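Local atomic coordinates of putative carbohydrate binding protein (Pseudomonas aeruginosa, PDB entry 3QEC), a protein that is of uncertain function but probably binds heparin and suramin, and may bind or transport carbohydrates, possibly in biofilm formation. Residues A[40-52]-A[87-101]. Sequence-based numbering, arbitrary orientation. Where two conformers were deposited one is given.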
loop_
_atom_site.group_PDB
_atom_site.type_symbol
_atom_site.label_atom_id
_atom_site.label_comp_id
_atom_site.label_asym_id
_atom_site.label_seq_id
_atom_site.Cartn_x
_atom_site.Cartn_y
_atom_site.Cartn_z
ATOM N N GLN A 40 -3.617 -11.189 11.953
ATOM C CA GLN A 40 -4.066 -11.772 10.693
ATOM C C GLN A 40 -3.042 -11.464 9.595
ATOM O O GLN A 40 -2.904 -10.312 9.195
ATOM C CB GLN A 40 -5.473 -11.255 10.327
ATOM C CG GLN A 40 -6.004 -11.761 8.977
ATOM C CD GLN A 40 -6.289 -13.245 8.944
ATOM O OE1 GLN A 40 -6.979 -13.796 9.810
ATOM N NE2 GLN A 40 -5.775 -13.917 7.924
ATOM N N LYS A 41 -2.308 -12.485 9.138
ATOM C CA LYS A 41 -1.307 -12.360 8.067
ATOM C C LYS A 41 -2.008 -12.184 6.718
ATOM O O LYS A 41 -3.060 -12.791 6.487
ATOM C CB LYS A 41 -0.373 -13.593 8.023
ATOM C CG LYS A 41 0.567 -13.686 9.220
ATOM C CD LYS A 41 1.557 -14.825 9.062
ATOM C CE LYS A 41 2.373 -15.085 10.309
ATOM N NZ LYS A 41 3.218 -16.305 10.164
ATOM N N GLY A 42 -1.430 -11.362 5.852
ATOM C CA GLY A 42 -1.970 -11.130 4.518
ATOM C C GLY A 42 -1.359 -12.074 3.508
ATOM O O GLY A 42 -0.294 -11.787 2.966
ATOM N N THR A 43 -2.014 -13.220 3.273
ATOM C CA THR A 43 -1.523 -14.249 2.364
ATOM C C THR A 43 -2.126 -14.073 0.967
ATOM O O THR A 43 -3.298 -13.719 0.855
ATOM C CB THR A 43 -1.808 -15.640 2.938
ATOM O OG1 THR A 43 -3.220 -15.862 2.968
ATOM C CG2 THR A 43 -1.215 -15.831 4.331
ATOM N N ASN A 44 -1.315 -14.308 -0.095
ATOM C CA ASN A 44 -1.693 -14.194 -1.513
ATOM C C ASN A 44 -2.436 -12.851 -1.793
ATOM O O ASN A 44 -3.406 -12.802 -2.545
ATOM C CB ASN A 44 -2.512 -15.421 -1.943
ATOM C CG ASN A 44 -2.647 -15.624 -3.432
ATOM O OD1 ASN A 44 -3.755 -15.830 -3.939
ATOM N ND2 ASN A 44 -1.530 -15.612 -4.164
ATOM N N THR A 45 -1.927 -11.765 -1.191
ATOM C CA THR A 45 -2.462 -10.403 -1.250
ATOM C C THR A 45 -1.530 -9.513 -2.064
ATOM O O THR A 45 -0.311 -9.578 -1.888
ATOM C CB THR A 45 -2.651 -9.875 0.192
ATOM O OG1 THR A 45 -3.539 -10.756 0.884
ATOM C CG2 THR A 45 -3.213 -8.472 0.241
ATOM N N LYS A 46 -2.115 -8.686 -2.961
ATOM C CA LYS A 46 -1.365 -7.764 -3.805
ATOM C C LYS A 46 -0.859 -6.571 -2.991
ATOM O O LYS A 46 -1.582 -6.038 -2.142
ATOM C CB LYS A 46 -2.208 -7.293 -5.001
ATOM C CG LYS A 46 -2.284 -8.333 -6.104
ATOM C CD LYS A 46 -3.047 -7.829 -7.319
ATOM C CE LYS A 46 -3.217 -8.900 -8.371
ATOM N NZ LYS A 46 -3.937 -8.392 -9.570
ATOM N N VAL A 47 0.408 -6.193 -3.234
ATOM C CA VAL A 47 1.127 -5.068 -2.608
ATOM C C VAL A 47 1.608 -4.146 -3.738
ATOM O O VAL A 47 2.189 -4.624 -4.705
ATOM C CB VAL A 47 2.302 -5.544 -1.684
ATOM C CG1 VAL A 47 3.064 -4.365 -1.091
ATOM C CG2 VAL A 47 1.803 -6.460 -0.574
ATOM N N ALA A 48 1.327 -2.851 -3.633
ATOM C CA ALA A 48 1.712 -1.840 -4.622
ATOM C C ALA A 48 2.869 -0.979 -4.117
ATOM O O ALA A 48 2.916 -0.617 -2.934
ATOM C CB ALA A 48 0.520 -0.950 -4.960
ATOM N N LEU A 49 3.784 -0.632 -5.029
ATOM C CA LEU A 49 4.925 0.237 -4.740
ATOM C C LEU A 49 5.000 1.289 -5.853
ATOM O O LEU A 49 5.139 0.928 -7.023
ATOM C CB LEU A 49 6.214 -0.605 -4.632
ATOM C CG LEU A 49 7.512 0.141 -4.398
ATOM C CD1 LEU A 49 7.739 0.368 -2.928
ATOM C CD2 LEU A 49 8.666 -0.624 -4.986
ATOM N N GLU A 50 4.828 2.574 -5.505
ATOM C CA GLU A 50 4.794 3.658 -6.495
ATOM C C GLU A 50 5.490 4.947 -6.005
ATOM O O GLU A 50 5.609 5.115 -4.794
ATOM C CB GLU A 50 3.332 3.977 -6.852
ATOM C CG GLU A 50 2.476 4.528 -5.717
ATOM C CD GLU A 50 1.038 4.710 -6.147
ATOM O OE1 GLU A 50 0.796 5.488 -7.099
ATOM O OE2 GLU A 50 0.162 4.017 -5.586
ATOM N N PRO A 51 5.897 5.885 -6.918
ATOM C CA PRO A 51 6.526 7.146 -6.458
ATOM C C PRO A 51 5.684 7.920 -5.424
ATOM O O PRO A 51 4.463 8.005 -5.578
ATOM C CB PRO A 51 6.666 7.960 -7.758
ATOM C CG PRO A 51 6.720 6.929 -8.845
ATOM C CD PRO A 51 5.814 5.831 -8.401
ATOM N N ALA A 52 6.341 8.478 -4.366
ATOM C CA ALA A 52 5.675 9.260 -3.312
ATOM C C ALA A 52 5.479 10.716 -3.779
ATOM O O ALA A 52 6.277 11.588 -3.438
ATOM C CB ALA A 52 6.484 9.209 -2.017
ATOM N N TYR A 87 3.798 3.769 -13.594
ATOM C CA TYR A 87 4.800 3.941 -12.537
ATOM C C TYR A 87 4.605 2.980 -11.348
ATOM O O TYR A 87 5.442 2.965 -10.448
ATOM C CB TYR A 87 4.755 5.391 -12.021
ATOM C CG TYR A 87 5.112 6.403 -13.087
ATOM C CD1 TYR A 87 6.442 6.700 -13.378
ATOM C CD2 TYR A 87 4.120 7.065 -13.808
ATOM C CE1 TYR A 87 6.775 7.623 -14.371
ATOM C CE2 TYR A 87 4.443 7.982 -14.810
ATOM C CZ TYR A 87 5.771 8.251 -15.092
ATOM O OH TYR A 87 6.089 9.165 -16.066
ATOM N N VAL A 88 3.510 2.196 -11.336
ATOM C CA VAL A 88 3.161 1.288 -10.246
ATOM C C VAL A 88 3.806 -0.067 -10.457
ATOM O O VAL A 88 3.639 -0.671 -11.512
ATOM C CB VAL A 88 1.616 1.156 -10.072
ATOM C CG1 VAL A 88 1.256 0.186 -8.948
ATOM C CG2 VAL A 88 0.975 2.519 -9.820
ATOM N N ARG A 89 4.535 -0.542 -9.436
ATOM C CA ARG A 89 5.147 -1.869 -9.374
ATOM C C ARG A 89 4.305 -2.700 -8.416
ATOM O O ARG A 89 3.695 -2.146 -7.502
ATOM C CB ARG A 89 6.613 -1.795 -8.942
ATOM C CG ARG A 89 7.534 -1.380 -10.058
ATOM C CD ARG A 89 8.878 -0.962 -9.517
ATOM N NE ARG A 89 9.830 -0.670 -10.586
ATOM C CZ ARG A 89 10.077 0.551 -11.038
ATOM N NH1 ARG A 89 9.446 1.597 -10.518
ATOM N NH2 ARG A 89 10.956 0.738 -12.016
ATOM N N GLU A 90 4.249 -4.009 -8.625
ATOM C CA GLU A 90 3.370 -4.872 -7.852
ATOM C C GLU A 90 4.012 -6.207 -7.476
ATOM O O GLU A 90 4.763 -6.779 -8.260
ATOM C CB GLU A 90 2.130 -5.135 -8.712
ATOM C CG GLU A 90 0.888 -5.577 -7.978
ATOM C CD GLU A 90 -0.279 -5.716 -8.932
ATOM O OE1 GLU A 90 -0.898 -4.673 -9.250
ATOM O OE2 GLU A 90 -0.523 -6.846 -9.422
ATOM N N ALA A 91 3.680 -6.705 -6.283
ATOM C CA ALA A 91 4.101 -8.000 -5.763
ATOM C C ALA A 91 2.941 -8.648 -5.035
ATOM O O ALA A 91 2.110 -7.939 -4.480
ATOM C CB ALA A 91 5.284 -7.837 -4.823
ATOM N N THR A 92 2.876 -9.982 -5.046
ATOM C CA THR A 92 1.879 -10.766 -4.319
ATOM C C THR A 92 2.588 -11.444 -3.141
ATOM O O THR A 92 3.643 -12.061 -3.343
ATOM C CB THR A 92 1.193 -11.797 -5.259
ATOM O OG1 THR A 92 0.530 -11.110 -6.315
ATOM C CG2 THR A 92 0.194 -12.685 -4.534
ATOM N N THR A 93 2.014 -11.339 -1.921
ATOM C CA THR A 93 2.576 -11.974 -0.728
ATOM C C THR A 93 2.428 -13.486 -0.843
ATOM O O THR A 93 1.536 -13.953 -1.553
ATOM C CB THR A 93 1.910 -11.462 0.555
ATOM O OG1 THR A 93 0.546 -11.867 0.566
ATOM C CG2 THR A 93 2.036 -9.935 0.752
ATOM N N ASP A 94 3.285 -14.253 -0.142
ATOM C CA ASP A 94 3.214 -15.716 -0.158
ATOM C C ASP A 94 2.276 -16.231 0.958
ATOM O O ASP A 94 1.482 -15.469 1.519
ATOM C CB ASP A 94 4.621 -16.360 -0.060
ATOM C CG ASP A 94 5.455 -16.075 1.183
ATOM O OD1 ASP A 94 4.869 -15.771 2.245
ATOM O OD2 ASP A 94 6.695 -16.197 1.102
ATOM N N GLN A 95 2.386 -17.529 1.273
ATOM C CA GLN A 95 1.600 -18.233 2.286
ATOM C C GLN A 95 1.913 -17.734 3.733
ATOM O O GLN A 95 1.166 -18.062 4.660
ATOM C CB GLN A 95 1.798 -19.769 2.159
ATOM C CG GLN A 95 3.267 -20.284 2.059
ATOM C CD GLN A 95 4.040 -20.004 0.761
ATOM O OE1 GLN A 95 3.485 -19.840 -0.345
ATOM N NE2 GLN A 95 5.361 -19.956 0.872
ATOM N N ASN A 96 2.974 -16.913 3.917
ATOM C CA ASN A 96 3.354 -16.394 5.235
ATOM C C ASN A 96 3.300 -14.868 5.312
ATOM O O ASN A 96 3.802 -14.285 6.278
ATOM C CB ASN A 96 4.745 -16.887 5.620
ATOM C CG ASN A 96 4.780 -18.359 5.930
ATOM O OD1 ASN A 96 5.264 -19.159 5.129
ATOM N ND2 ASN A 96 4.264 -18.748 7.100
ATOM N N GLY A 97 2.677 -14.242 4.319
ATOM C CA GLY A 97 2.530 -12.791 4.258
ATOM C C GLY A 97 3.780 -12.034 3.847
ATOM O O GLY A 97 3.831 -10.810 3.998
ATOM N N ARG A 98 4.796 -12.750 3.321
ATOM C CA ARG A 98 6.060 -12.149 2.894
ATOM C C ARG A 98 5.973 -11.741 1.439
ATOM O O ARG A 98 5.454 -12.502 0.625
ATOM C CB ARG A 98 7.267 -13.098 3.100
ATOM C CG ARG A 98 7.288 -13.844 4.444
ATOM C CD ARG A 98 8.525 -14.708 4.612
ATOM N NE ARG A 98 8.200 -16.059 5.082
ATOM C CZ ARG A 98 8.158 -17.143 4.306
ATOM N NH1 ARG A 98 8.432 -17.053 3.009
ATOM N NH2 ARG A 98 7.856 -18.327 4.824
ATOM N N PHE A 99 6.472 -10.529 1.119
ATOM C CA PHE A 99 6.537 -9.985 -0.238
ATOM C C PHE A 99 7.973 -9.566 -0.572
ATOM O O PHE A 99 8.768 -9.307 0.334
ATOM C CB PHE A 99 5.573 -8.798 -0.415
ATOM C CG PHE A 99 5.805 -7.618 0.502
ATOM C CD1 PHE A 99 6.776 -6.661 0.203
ATOM C CD2 PHE A 99 5.016 -7.432 1.638
ATOM C CE1 PHE A 99 6.991 -5.572 1.049
ATOM C CE2 PHE A 99 5.217 -6.331 2.476
ATOM C CZ PHE A 99 6.200 -5.403 2.173
ATOM N N ASP A 100 8.293 -9.491 -1.872
ATOM C CA ASP A 100 9.616 -9.123 -2.370
ATOM C C ASP A 100 9.492 -8.308 -3.660
ATOM O O ASP A 100 8.638 -8.617 -4.488
ATOM C CB ASP A 100 10.472 -10.392 -2.624
ATOM C CG ASP A 100 10.628 -11.312 -1.424
ATOM O OD1 ASP A 100 11.531 -11.063 -0.602
ATOM O OD2 ASP A 100 9.817 -12.254 -1.287
ATOM N N PHE A 101 10.351 -7.295 -3.838
ATOM C CA PHE A 101 10.450 -6.466 -5.035
ATOM C C PHE A 101 11.891 -6.475 -5.481
ATOM O O PHE A 101 12.788 -6.493 -4.635
ATOM C CB PHE A 101 9.982 -5.028 -4.791
ATOM C CG PHE A 101 8.505 -4.819 -4.553
ATOM C CD1 PHE A 101 7.979 -4.864 -3.261
ATOM C CD2 PHE A 101 7.655 -4.487 -5.605
ATOM C CE1 PHE A 101 6.615 -4.629 -3.030
ATOM C CE2 PHE A 101 6.290 -4.248 -5.375
ATOM C CZ PHE A 101 5.778 -4.326 -4.088
HETATM O O HOH W 1 7.260 2.010 -8.702
#
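Thr93 OG1 is held by two bonds from the 40-52 segment: it donates to Gly42 O and accepts an almost straight bond (171°) from Thr45 N at 3.0 Å. Its chi1 of 66° sets the hydroxyl between the backbone N and the carbonyl carbon, leaving CG2 to pack on Val47 CG2. Thr93 N returns a bond to Thr45 O, extending the strand pairing one step beyond Lys46-Thr92. From there, strands 46-51 and 89-92 run antiparallel, with Val47-Ala91 and Leu49-Arg89 as the hydrogen-bonded pairs; Val47 N to Ala91 O measures 2.7 Å. Past Leu49, a water donates to Leu49 O and Tyr87 O and lies in the plane of the Arg89 guanidinium, accepting from NH1.

On one face, the Glu90 carboxylate rests alongside Lys46 CD and CE, and the salt bridge from NZ to OE2 is long at 3.8 Å. On the other, Leu49 CB sits over the Phe101 ring, 3.7 Å from CE2, while Ala91 CB lies off the opposite face, toward the rim. Val47 CG1 meets Phe101 CZ at 4.0 Å, and CG2 reaches Phe99 CD2.

Strand 89-92 is outermost in an antiparallel sheet, with 46-51 between it and 107-120. A type I turn, 94-97, with an Asx turn from Asp94 OD1 to Asn96 N, leads into strand 98-104 of a mixed sheet, whose Phe99 and Phe101 pack the two sheets together.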